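PDB 3V5C: mandelate racemase/muconate lactonizing protein from Paenibacillus sp., which probably catalyses the magnesium-dependent dehydration of galacturonate as a member of the enolase superfamily. Local coordinates for residues A[95-100]-A[284-289]; A[126-131]-A[324-329]; A[133-138]-A[153-158]; A[190-195]-A[225-230]. The protein carries 1 engineered substitution. All blocks are in the same frame, centred on the assembly; numbering follows the deposited sequence. Where two conformers were deposited one is given.

Interaction 1. Residues A[95-100]-A[284-289]; sequences LEYPVL and YDIIWP
The phenol of Y97 donates its proton to the backbone carbonyl of I286, with OH and O 2.7 Å apart. The hydroxyl does not meet this oxygen squarely: it is tilted 32° from the carbonyl plane, while the oxygen itself lies at the edge of the ring. Tyrosine suits the place because its long, stiff ring spans the gap from helix 92-107 with a donor at its far end. I286 has CG1 anti to the backbone N (chi1 -172°), which brings that carbon to 3.4 Å from Y97 OH; the two side chains cross at about a right angle. I287 CD1 approaches Y97 CE2 obliquely, at 4.1 Å. CG of E96 lies over one face of the ring, offset toward the rim, and the rings of Y97 and Y317 also meet edge to face. A phenylalanine here would probably keep this packing but leave the I286 carbonyl without its donor. E96 is held chiefly by the backbone N of T292 (to OE2) and of F291 (to OE1), at the start of helix 291-303; toward the loop it works through water. Its OE1 accepts from a water 2.7 Å away that also donates to I287 O, and OE2 from a second shared with P289 O. Within the loop, D285 OD2 accepts from I287 N, an Asx turn, extended to an Asx motif by W288 N, while D285 OD1 binds H311. A capping-region helix holding the loop after a barrel strand is characteristic of the enolase fold, and the D285-H311 pair resembles the His-Asp dyad of mandelate racemase.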
# COMPACT_ATOMS: atom_id res chain seq x y z
N LEU A 95 13.43 -10.83 -3.57
CA LEU A 95 14.19 -10.13 -4.60
C LEU A 95 13.42 -9.42 -5.71
O LEU A 95 14.05 -8.78 -6.56
CB LEU A 95 15.19 -11.11 -5.25
CG LEU A 95 16.34 -11.66 -4.41
CD1 LEU A 95 17.14 -12.67 -5.27
CD2 LEU A 95 17.21 -10.53 -3.91
N GLU A 96 12.10 -9.47 -5.72
CA GLU A 96 11.39 -8.88 -6.85
C GLU A 96 11.69 -7.39 -6.96
O GLU A 96 11.83 -6.85 -8.06
CB GLU A 96 9.88 -9.10 -6.79
CG GLU A 96 9.16 -8.40 -5.64
CD GLU A 96 7.69 -8.80 -5.59
OE1 GLU A 96 7.06 -8.49 -4.58
OE2 GLU A 96 7.19 -9.41 -6.56
N TYR A 97 11.77 -6.71 -5.83
CA TYR A 97 11.96 -5.28 -5.90
C TYR A 97 13.37 -4.89 -6.35
O TYR A 97 13.52 -4.13 -7.29
CB TYR A 97 11.51 -4.57 -4.60
CG TYR A 97 9.99 -4.50 -4.47
CD1 TYR A 97 9.24 -3.76 -5.38
CD2 TYR A 97 9.31 -5.20 -3.48
CE1 TYR A 97 7.87 -3.67 -5.31
CE2 TYR A 97 7.91 -5.11 -3.39
CZ TYR A 97 7.20 -4.35 -4.33
OH TYR A 97 5.83 -4.23 -4.27
N PRO A 98 14.41 -5.42 -5.68
CA PRO A 98 15.75 -5.15 -6.23
C PRO A 98 15.89 -5.59 -7.71
O PRO A 98 16.60 -4.92 -8.47
CB PRO A 98 16.69 -5.97 -5.34
CG PRO A 98 15.89 -6.25 -4.07
CD PRO A 98 14.44 -6.26 -4.46
N VAL A 99 15.28 -6.70 -8.11
CA VAL A 99 15.41 -7.13 -9.50
C VAL A 99 14.68 -6.20 -10.47
O VAL A 99 15.21 -5.83 -11.53
CB VAL A 99 14.93 -8.60 -9.68
CG1 VAL A 99 14.67 -8.91 -11.14
CG2 VAL A 99 15.99 -9.53 -9.11
N LEU A 100 13.48 -5.78 -10.10
CA LEU A 100 12.77 -4.84 -10.96
C LEU A 100 13.52 -3.51 -11.04
O LEU A 100 13.58 -2.88 -12.10
CB LEU A 100 11.33 -4.65 -10.47
CG LEU A 100 10.40 -5.83 -10.76
CD1 LEU A 100 9.12 -5.69 -9.96
CD2 LEU A 100 10.09 -5.91 -12.24
N TYR A 284 -4.96 -6.78 -0.72
CA TYR A 284 -3.72 -7.48 -0.43
C TYR A 284 -2.54 -6.51 -0.40
O TYR A 284 -2.47 -5.55 -1.16
CB TYR A 284 -3.48 -8.63 -1.42
CG TYR A 284 -4.64 -9.58 -1.43
CD1 TYR A 284 -4.69 -10.61 -0.52
CD2 TYR A 284 -5.70 -9.40 -2.30
CE1 TYR A 284 -5.78 -11.48 -0.49
CE2 TYR A 284 -6.80 -10.25 -2.28
CZ TYR A 284 -6.83 -11.28 -1.37
OH TYR A 284 -7.92 -12.13 -1.37
N ASP A 285 -1.61 -6.78 0.50
CA ASP A 285 -0.50 -5.86 0.76
C ASP A 285 0.54 -5.87 -0.38
O ASP A 285 0.79 -6.90 -1.02
CB ASP A 285 0.13 -6.25 2.11
CG ASP A 285 1.30 -5.35 2.52
OD1 ASP A 285 1.05 -4.32 3.18
OD2 ASP A 285 2.47 -5.73 2.27
N ILE A 286 1.11 -4.69 -0.62
CA ILE A 286 2.06 -4.44 -1.71
C ILE A 286 3.42 -5.13 -1.53
O ILE A 286 4.16 -5.32 -2.50
CB ILE A 286 2.22 -2.92 -1.93
CG1 ILE A 286 3.02 -2.62 -3.19
CG2 ILE A 286 2.88 -2.27 -0.71
CD1 ILE A 286 2.38 -3.11 -4.46
N ILE A 287 3.76 -5.48 -0.29
CA ILE A 287 5.00 -6.19 0.02
C ILE A 287 4.74 -7.70 0.13
O ILE A 287 5.49 -8.51 -0.42
CB ILE A 287 5.63 -5.69 1.33
CG1 ILE A 287 5.78 -4.16 1.35
CG2 ILE A 287 6.99 -6.36 1.57
CD1 ILE A 287 6.66 -3.62 0.26
N TRP A 288 3.69 -8.08 0.86
CA TRP A 288 3.31 -9.48 0.98
C TRP A 288 1.81 -9.59 0.69
O TRP A 288 1.00 -9.16 1.51
CB TRP A 288 3.62 -10.00 2.39
CG TRP A 288 3.16 -11.40 2.62
CD1 TRP A 288 3.81 -12.54 2.24
CD2 TRP A 288 1.94 -11.81 3.25
NE1 TRP A 288 3.07 -13.64 2.62
CE2 TRP A 288 1.92 -13.22 3.24
CE3 TRP A 288 0.86 -11.13 3.84
CZ2 TRP A 288 0.87 -13.96 3.78
CZ3 TRP A 288 -0.19 -11.87 4.38
CH2 TRP A 288 -0.18 -13.27 4.34
N PRO A 289 1.43 -10.18 -0.45
CA PRO A 289 2.20 -11.08 -1.32
C PRO A 289 3.11 -10.41 -2.35
O PRO A 289 3.87 -11.13 -3.00
CB PRO A 289 1.11 -11.85 -2.05
CG PRO A 289 -0.01 -10.84 -2.18
CD PRO A 289 0.01 -10.11 -0.86
O HOH W 1 4.98 -10.93 -5.58
O HOH W 2 7.69 -8.22 -1.96

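Interaction 2. Residues A[126-131]-A[324-329]; sequences LVVPCY and HLSAAV
Strand 126-131 passes over the end of helix 317-325, with V128 CA 7.3 Å from S326 CA and L126 CA 7.8 Å from A327 CA. The strand alternates, so L126 and V128 start out toward the turn while V127 starts out away from it. V128 straddles the serine with both methyls: CG2 lies 3.3 Å from S326 OG and CG1 3.8 Å from S326 CB. Small, beta-branched valine is apt here, since it suits a strand and offers two blunt contacts at short reach. The hydroxyl of S326 is set between its own backbone N and carbonyl carbon (chi1 76°), which lets it bond to the carbonyl of G323 one turn back. Its polarity is thus spent on the helix, and the oxygen can lie against hydrocarbon. L126 reaches further. Its CD2 comes within 4.1 Å of S326 OG and 4.4 Å of A327 CB, and the shortness of serine and alanine is what lets the backbone of the turn come this near. The contact is therefore van der Waals packing from end to end. F332 touches both V128 and S326, and Y112 of helix 111-115 touches L126 and A327. Strand 126-135 runs parallel to 335-337 and antiparallel to 356-359, whose I357 also packs on V128, while L325 turns to helix 291-303; the contact thus joins a strand of the barrel to the end of an outer helix.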
# COMPACT_ATOMS: atom_id res chain seq x y z
N LEU A 126 3.17 9.49 -15.42
CA LEU A 126 2.34 8.64 -14.58
C LEU A 126 1.91 9.41 -13.34
O LEU A 126 2.73 9.74 -12.49
CB LEU A 126 3.07 7.37 -14.16
CG LEU A 126 2.18 6.39 -13.40
CD1 LEU A 126 0.90 6.10 -14.18
CD2 LEU A 126 2.92 5.11 -13.08
N VAL A 127 0.62 9.68 -13.26
CA VAL A 127 0.03 10.40 -12.14
C VAL A 127 -1.06 9.50 -11.58
O VAL A 127 -1.95 9.08 -12.31
CB VAL A 127 -0.57 11.77 -12.60
CG1 VAL A 127 -1.18 12.53 -11.44
CG2 VAL A 127 0.51 12.62 -13.30
N VAL A 128 -1.00 9.20 -10.28
CA VAL A 128 -1.82 8.15 -9.69
C VAL A 128 -2.58 8.71 -8.48
O VAL A 128 -1.99 9.37 -7.64
CB VAL A 128 -0.92 6.97 -9.22
CG1 VAL A 128 -1.73 5.77 -8.81
CG2 VAL A 128 0.06 6.57 -10.31
N PRO A 129 -3.89 8.44 -8.40
CA PRO A 129 -4.61 8.90 -7.20
C PRO A 129 -4.00 8.35 -5.92
O PRO A 129 -3.55 7.22 -5.89
CB PRO A 129 -6.01 8.32 -7.40
CG PRO A 129 -6.14 8.14 -8.89
CD PRO A 129 -4.77 7.73 -9.34
N CYS A 130 -3.98 9.15 -4.86
CA CYS A 130 -3.57 8.65 -3.56
C CYS A 130 -4.52 9.14 -2.50
O CYS A 130 -5.34 10.03 -2.74
CB CYS A 130 -2.16 9.10 -3.20
SG CYS A 130 -1.89 10.91 -3.13
N TYR A 131 -4.41 8.55 -1.31
CA TYR A 131 -5.18 9.02 -0.17
C TYR A 131 -4.34 9.01 1.07
O TYR A 131 -3.35 8.29 1.18
CB TYR A 131 -6.47 8.19 0.05
CG TYR A 131 -6.29 6.75 0.53
CD1 TYR A 131 -5.98 6.47 1.86
CD2 TYR A 131 -6.47 5.68 -0.33
CE1 TYR A 131 -5.84 5.17 2.31
CE2 TYR A 131 -6.34 4.37 0.10
CZ TYR A 131 -6.01 4.12 1.42
OH TYR A 131 -5.87 2.83 1.87
N HIS A 324 3.98 2.55 -9.14
CA HIS A 324 4.37 1.87 -10.38
C HIS A 324 3.42 0.73 -10.76
O HIS A 324 3.14 0.52 -11.93
CB HIS A 324 5.80 1.34 -10.29
CG HIS A 324 6.84 2.40 -10.38
ND1 HIS A 324 7.60 2.60 -11.52
CD2 HIS A 324 7.25 3.33 -9.49
CE1 HIS A 324 8.44 3.60 -11.31
NE2 HIS A 324 8.25 4.06 -10.09
N LEU A 325 2.92 0.00 -9.76
CA LEU A 325 2.02 -1.12 -10.04
C LEU A 325 0.79 -0.65 -10.79
O LEU A 325 0.23 -1.38 -11.61
CB LEU A 325 1.56 -1.76 -8.73
CG LEU A 325 0.53 -2.88 -8.83
CD1 LEU A 325 1.11 -4.06 -9.60
CD2 LEU A 325 0.07 -3.31 -7.44
N SER A 326 0.35 0.57 -10.49
CA SER A 326 -0.87 1.09 -11.09
C SER A 326 -0.86 1.02 -12.60
O SER A 326 -1.93 0.91 -13.20
CB SER A 326 -1.15 2.51 -10.61
OG SER A 326 -0.29 3.43 -11.25
N ALA A 327 0.32 1.08 -13.23
CA ALA A 327 0.38 1.04 -14.69
C ALA A 327 0.01 -0.32 -15.27
O ALA A 327 -0.26 -0.42 -16.47
CB ALA A 327 1.76 1.49 -15.20
N ALA A 328 -0.01 -1.36 -14.43
CA ALA A 328 -0.29 -2.72 -14.89
C ALA A 328 -1.71 -3.20 -14.54
O ALA A 328 -2.07 -4.34 -14.86
CB ALA A 328 0.74 -3.68 -14.30
N VAL A 329 -2.49 -2.36 -13.88
CA VAL A 329 -3.82 -2.76 -13.42
C VAL A 329 -4.83 -1.71 -13.84
O VAL A 329 -4.65 -0.52 -13.57
CB VAL A 329 -3.83 -2.89 -11.89
CG1 VAL A 329 -5.22 -3.30 -11.39
CG2 VAL A 329 -2.78 -3.89 -11.43

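Interaction 3. Residues A[133-138]-A[153-158]; sequences TSLYFD and QEEAMQ
Two carboxylates, D138 and E155, meet with their planes turned 59° apart, and D138 OD2 stands 2.6 Å from E155 OE1. The approach is not confined to one oxygen, for D138 CB lies 3.1 Å from E155 OE2. The neighbouring Y136 ring has the carbonyl carbon of S134 at its edge and meets H39 edge to face. E155 reaches across from helix 145-161 because its chain is extended beyond CG, with chi2 at -169°. At the root of that chain L135 CD2 lies 3.6 Å from E155 CB, the two side chains running past each other in opposite directions, while L135 CD1 is 4.3 Å from A156 CB. Leucine fills the space between strand and helix, and alanine keeps the helix near: the axes of the weakly bonded strand 133-135 and of helix 153-158 come within 8.8 Å, at 146°, thus roughly antiparallel. A water donates to E155 O and to S134 OG, which is also hydrogen-bonded to D132 OD1. An alanine in place of E155 would probably leave D138 OD2 without its acidic partner and R28 without a long, weak ion pair to OE2, while the L135 contact with CB remained. In this beta-alpha-beta unit of the barrel, D138 OD1 is also held by G31 N. Two acidic oxygens so near each other suggest that one group keeps a proton, so its ionisation is likely to be shifted from that of an isolated side chain.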
# COMPACT_ATOMS: atom_id res chain seq x y z
N THR A 133 -3.58 8.09 4.59
CA THR A 133 -3.96 6.99 5.47
C THR A 133 -3.65 7.22 6.97
O THR A 133 -3.84 6.32 7.79
CB THR A 133 -3.27 5.68 4.99
OG1 THR A 133 -3.96 4.53 5.51
CG2 THR A 133 -1.81 5.65 5.44
N SER A 134 -3.24 8.44 7.32
CA SER A 134 -2.62 8.70 8.63
C SER A 134 -3.58 9.12 9.74
O SER A 134 -3.12 9.53 10.81
CB SER A 134 -1.52 9.77 8.49
OG SER A 134 -2.08 11.04 8.17
N LEU A 135 -4.88 9.04 9.50
CA LEU A 135 -5.86 9.53 10.48
C LEU A 135 -6.24 8.44 11.50
O LEU A 135 -7.32 7.87 11.43
CB LEU A 135 -7.07 10.11 9.75
CG LEU A 135 -6.75 11.29 8.82
CD1 LEU A 135 -7.99 11.75 8.02
CD2 LEU A 135 -6.18 12.44 9.62
N TYR A 136 -5.32 8.16 12.42
CA TYR A 136 -5.47 7.17 13.48
C TYR A 136 -6.30 7.71 14.65
O TYR A 136 -6.90 8.79 14.53
CB TYR A 136 -4.09 6.63 13.91
CG TYR A 136 -3.60 5.56 12.94
CD1 TYR A 136 -3.39 5.86 11.60
CD2 TYR A 136 -3.42 4.25 13.36
CE1 TYR A 136 -3.00 4.88 10.69
CE2 TYR A 136 -3.02 3.26 12.45
CZ TYR A 136 -2.82 3.59 11.14
OH TYR A 136 -2.44 2.60 10.25
N PHE A 137 -6.38 6.97 15.76
CA PHE A 137 -7.16 7.39 16.92
C PHE A 137 -6.37 8.39 17.73
O PHE A 137 -6.05 8.16 18.91
CB PHE A 137 -7.48 6.20 17.83
CG PHE A 137 -8.41 5.16 17.24
CD1 PHE A 137 -9.09 5.36 16.02
CD2 PHE A 137 -8.66 4.00 17.95
CE1 PHE A 137 -9.96 4.36 15.52
CE2 PHE A 137 -9.53 3.02 17.46
CZ PHE A 137 -10.18 3.20 16.26
N ASP A 138 -6.06 9.52 17.12
CA ASP A 138 -5.12 10.48 17.70
C ASP A 138 -5.80 11.39 18.73
O ASP A 138 -5.16 12.30 19.29
CB ASP A 138 -4.51 11.30 16.58
CG ASP A 138 -3.77 10.42 15.59
OD1 ASP A 138 -2.90 9.63 16.04
OD2 ASP A 138 -4.04 10.53 14.38
N GLN A 153 -9.83 16.97 12.46
CA GLN A 153 -9.94 17.87 11.33
C GLN A 153 -8.59 18.54 11.04
O GLN A 153 -8.17 18.66 9.89
CB GLN A 153 -11.00 18.95 11.56
CG GLN A 153 -12.43 18.45 11.49
CD GLN A 153 -13.42 19.52 11.91
OE1 GLN A 153 -13.23 20.18 12.94
NE2 GLN A 153 -14.45 19.72 11.11
N GLU A 154 -7.90 18.97 12.10
CA GLU A 154 -6.59 19.60 11.94
C GLU A 154 -5.59 18.65 11.30
O GLU A 154 -4.76 19.05 10.49
CB GLU A 154 -6.08 20.13 13.28
CG GLU A 154 -4.78 20.91 13.15
CD GLU A 154 -4.33 21.50 14.47
OE1 GLU A 154 -5.17 21.60 15.40
OE2 GLU A 154 -3.14 21.84 14.59
N GLU A 155 -5.68 17.37 11.65
CA GLU A 155 -4.78 16.38 11.05
C GLU A 155 -5.08 16.23 9.56
O GLU A 155 -4.16 16.18 8.73
CB GLU A 155 -4.87 15.04 11.79
CG GLU A 155 -4.26 15.10 13.19
CD GLU A 155 -4.09 13.75 13.82
OE1 GLU A 155 -4.66 12.76 13.28
OE2 GLU A 155 -3.38 13.65 14.85
N ALA A 156 -6.36 16.21 9.21
CA ALA A 156 -6.74 16.14 7.80
C ALA A 156 -6.22 17.38 7.08
O ALA A 156 -5.68 17.28 5.98
CB ALA A 156 -8.24 16.01 7.65
N MET A 157 -6.35 18.54 7.71
CA MET A 157 -5.87 19.76 7.10
C MET A 157 -4.35 19.78 6.92
O MET A 157 -3.86 20.38 5.96
CB MET A 157 -6.39 20.99 7.85
CG MET A 157 -7.88 21.20 7.64
SD MET A 157 -8.35 21.07 5.88
CE MET A 157 -8.03 22.73 5.28
N GLN A 158 -3.60 19.14 7.84
CA GLN A 158 -2.16 18.98 7.67
C GLN A 158 -1.86 18.24 6.36
O GLN A 158 -1.00 18.66 5.59
CB GLN A 158 -1.53 18.21 8.84
CG GLN A 158 -1.57 18.94 10.18
CD GLN A 158 -1.22 18.03 11.36
OE1 GLN A 158 -0.58 16.98 11.20
NE2 GLN A 158 -1.68 18.41 12.57
O HOH W 3 -2.81 14.05 7.69

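Interaction 4. Residues A[190-195]-A[225-230]; sequences IVRGIS and SDVNLY
R192 and D226 cross at about a right angle, and their flat groups stand almost perpendicular, the planes 88° apart. R192 was modelled in two conformers; in the one described the guanidinium comes end-on, both terminal nitrogens closing on a single oxygen: NH1 to D226 OD1 2.8 Å, NH2 to D226 OD1 3.0 Å. The bridge may therefore hold only part of the time. That oxygen lies close to the guanidinium plane, yet NH1 reaches it from above the carboxylate plane while NH2 uses the syn lone pair. D226 sits in the crowded position (chi1 44°), with CG between its backbone N and carbonyl carbon, and this turns its acid toward the helix. Below the salt bridge V227 spreads its two methyls, CG2 lying 3.6 Å from R192 NH1 and CG1 3.8 Å from S195 OG. V191 and L229 also cross at about a right angle, CG1 to CD2 at 3.9 Å. The serine is short enough to leave room for a water that bridges S195 OG and N228 O. The charged pair lies toward solvent, with hydrocarbon further in. Helix 180-198 packs here on the loop between helix 214-223 and strand 231-233, an alpha-to-beta connection of a TIM barrel, opposite the active-site face.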
# COMPACT_ATOMS: atom_id res chain seq x y z
N ILE A 190 -16.36 12.18 14.14
CA ILE A 190 -15.07 12.41 13.49
C ILE A 190 -15.19 12.30 11.97
O ILE A 190 -14.65 13.13 11.22
CB ILE A 190 -13.99 11.46 14.04
CG1 ILE A 190 -13.63 11.87 15.47
CG2 ILE A 190 -12.76 11.45 13.14
CD1 ILE A 190 -12.74 10.89 16.22
N VAL A 191 -15.85 11.26 11.49
CA VAL A 191 -16.03 11.12 10.07
C VAL A 191 -16.76 12.31 9.47
O VAL A 191 -16.33 12.85 8.46
CB VAL A 191 -16.72 9.81 9.72
CG1 VAL A 191 -16.96 9.77 8.21
CG2 VAL A 191 -15.85 8.63 10.17
N ARG A 192 -17.84 12.74 10.11
CA ARG A 192 -18.54 13.94 9.66
C ARG A 192 -17.59 15.13 9.59
O ARG A 192 -17.57 15.87 8.61
CB ARG A 192 -19.68 14.29 10.62
CG ARG A 192 -20.82 13.33 10.66
CD ARG A 192 -21.99 13.94 11.44
NE ARG A 192 -23.19 13.12 11.33
CZ ARG A 192 -23.92 13.02 10.23
NH1 ARG A 192 -23.57 13.70 9.14
NH2 ARG A 192 -25.00 12.26 10.20
N GLY A 193 -16.82 15.32 10.66
CA GLY A 193 -15.92 16.45 10.75
C GLY A 193 -14.91 16.48 9.62
O GLY A 193 -14.65 17.52 9.02
N ILE A 194 -14.32 15.33 9.32
CA ILE A 194 -13.33 15.28 8.25
C ILE A 194 -13.97 15.51 6.88
O ILE A 194 -13.39 16.19 6.03
CB ILE A 194 -12.52 13.99 8.32
CG1 ILE A 194 -11.63 14.05 9.57
CG2 ILE A 194 -11.67 13.82 7.05
CD1 ILE A 194 -11.16 12.72 10.07
N SER A 195 -15.16 14.96 6.67
CA SER A 195 -15.94 15.22 5.46
C SER A 195 -16.08 16.71 5.19
O SER A 195 -15.95 17.17 4.05
CB SER A 195 -17.32 14.58 5.60
OG SER A 195 -18.16 14.94 4.51
N SER A 225 -25.47 8.64 6.47
CA SER A 225 -26.24 8.68 5.22
C SER A 225 -26.00 9.97 4.44
O SER A 225 -25.87 9.94 3.21
CB SER A 225 -27.73 8.56 5.51
OG SER A 225 -28.06 7.26 5.96
N ASP A 226 -25.97 11.08 5.16
CA ASP A 226 -25.84 12.40 4.53
C ASP A 226 -24.40 12.70 4.16
O ASP A 226 -24.09 13.76 3.63
CB ASP A 226 -26.40 13.50 5.44
CG ASP A 226 -25.98 13.35 6.90
OD1 ASP A 226 -25.15 12.46 7.22
OD2 ASP A 226 -26.48 14.13 7.73
N VAL A 227 -23.51 11.76 4.46
CA VAL A 227 -22.10 11.92 4.15
C VAL A 227 -21.75 10.98 3.01
O VAL A 227 -22.13 9.81 3.03
CB VAL A 227 -21.23 11.56 5.36
CG1 VAL A 227 -19.78 11.50 4.96
CG2 VAL A 227 -21.46 12.53 6.51
N ASN A 228 -21.03 11.47 2.02
CA ASN A 228 -20.64 10.60 0.93
C ASN A 228 -19.39 9.84 1.33
O ASN A 228 -18.34 10.43 1.56
CB ASN A 228 -20.43 11.39 -0.37
CG ASN A 228 -21.71 12.08 -0.84
OD1 ASN A 228 -21.72 13.29 -1.08
ND2 ASN A 228 -22.79 11.31 -0.97
N LEU A 229 -19.54 8.53 1.48
CA LEU A 229 -18.46 7.64 1.87
C LEU A 229 -18.09 6.83 0.64
O LEU A 229 -18.96 6.21 0.02
CB LEU A 229 -18.92 6.68 2.96
CG LEU A 229 -19.24 7.27 4.33
CD1 LEU A 229 -19.77 6.16 5.22
CD2 LEU A 229 -17.97 7.87 4.93
N TYR A 230 -16.81 6.81 0.31
CA TYR A 230 -16.34 6.10 -0.87
C TYR A 230 -16.25 4.60 -0.63
O TYR A 230 -16.75 3.81 -1.43
CB TYR A 230 -15.01 6.67 -1.34
CG TYR A 230 -14.56 6.12 -2.67
CD1 TYR A 230 -15.23 6.46 -3.84
CD2 TYR A 230 -13.50 5.24 -2.76
CE1 TYR A 230 -14.85 5.94 -5.05
CE2 TYR A 230 -13.11 4.72 -3.98
CZ TYR A 230 -13.79 5.08 -5.12
OH TYR A 230 -13.40 4.59 -6.34
O HOH W 4 -17.92 13.38 2.17

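The four contacts fall into two touching pairs. I286 CD1 of interaction 1 packs on L325 CD2 of interaction 2 at 3.8 Å, so the loop after strand 281-282 and the helix end share one apolar patch. Interactions 3 and 4 meet through Q153 NE2 and G193 O, 3.0 Å apart and probably hydrogen-bonded, and through L135 CD1 and I194 CD1 at 3.9 Å. Strand 126-135 ties the pairs together, serving both interactions 2 and 3. Interactions 1 and 4 lie farthest apart, about 34 Å between centres. The side chain of P289 in interaction 1 is about 13 Å from a bound magnesium ion; E238 and D261 belong to the magnesium site.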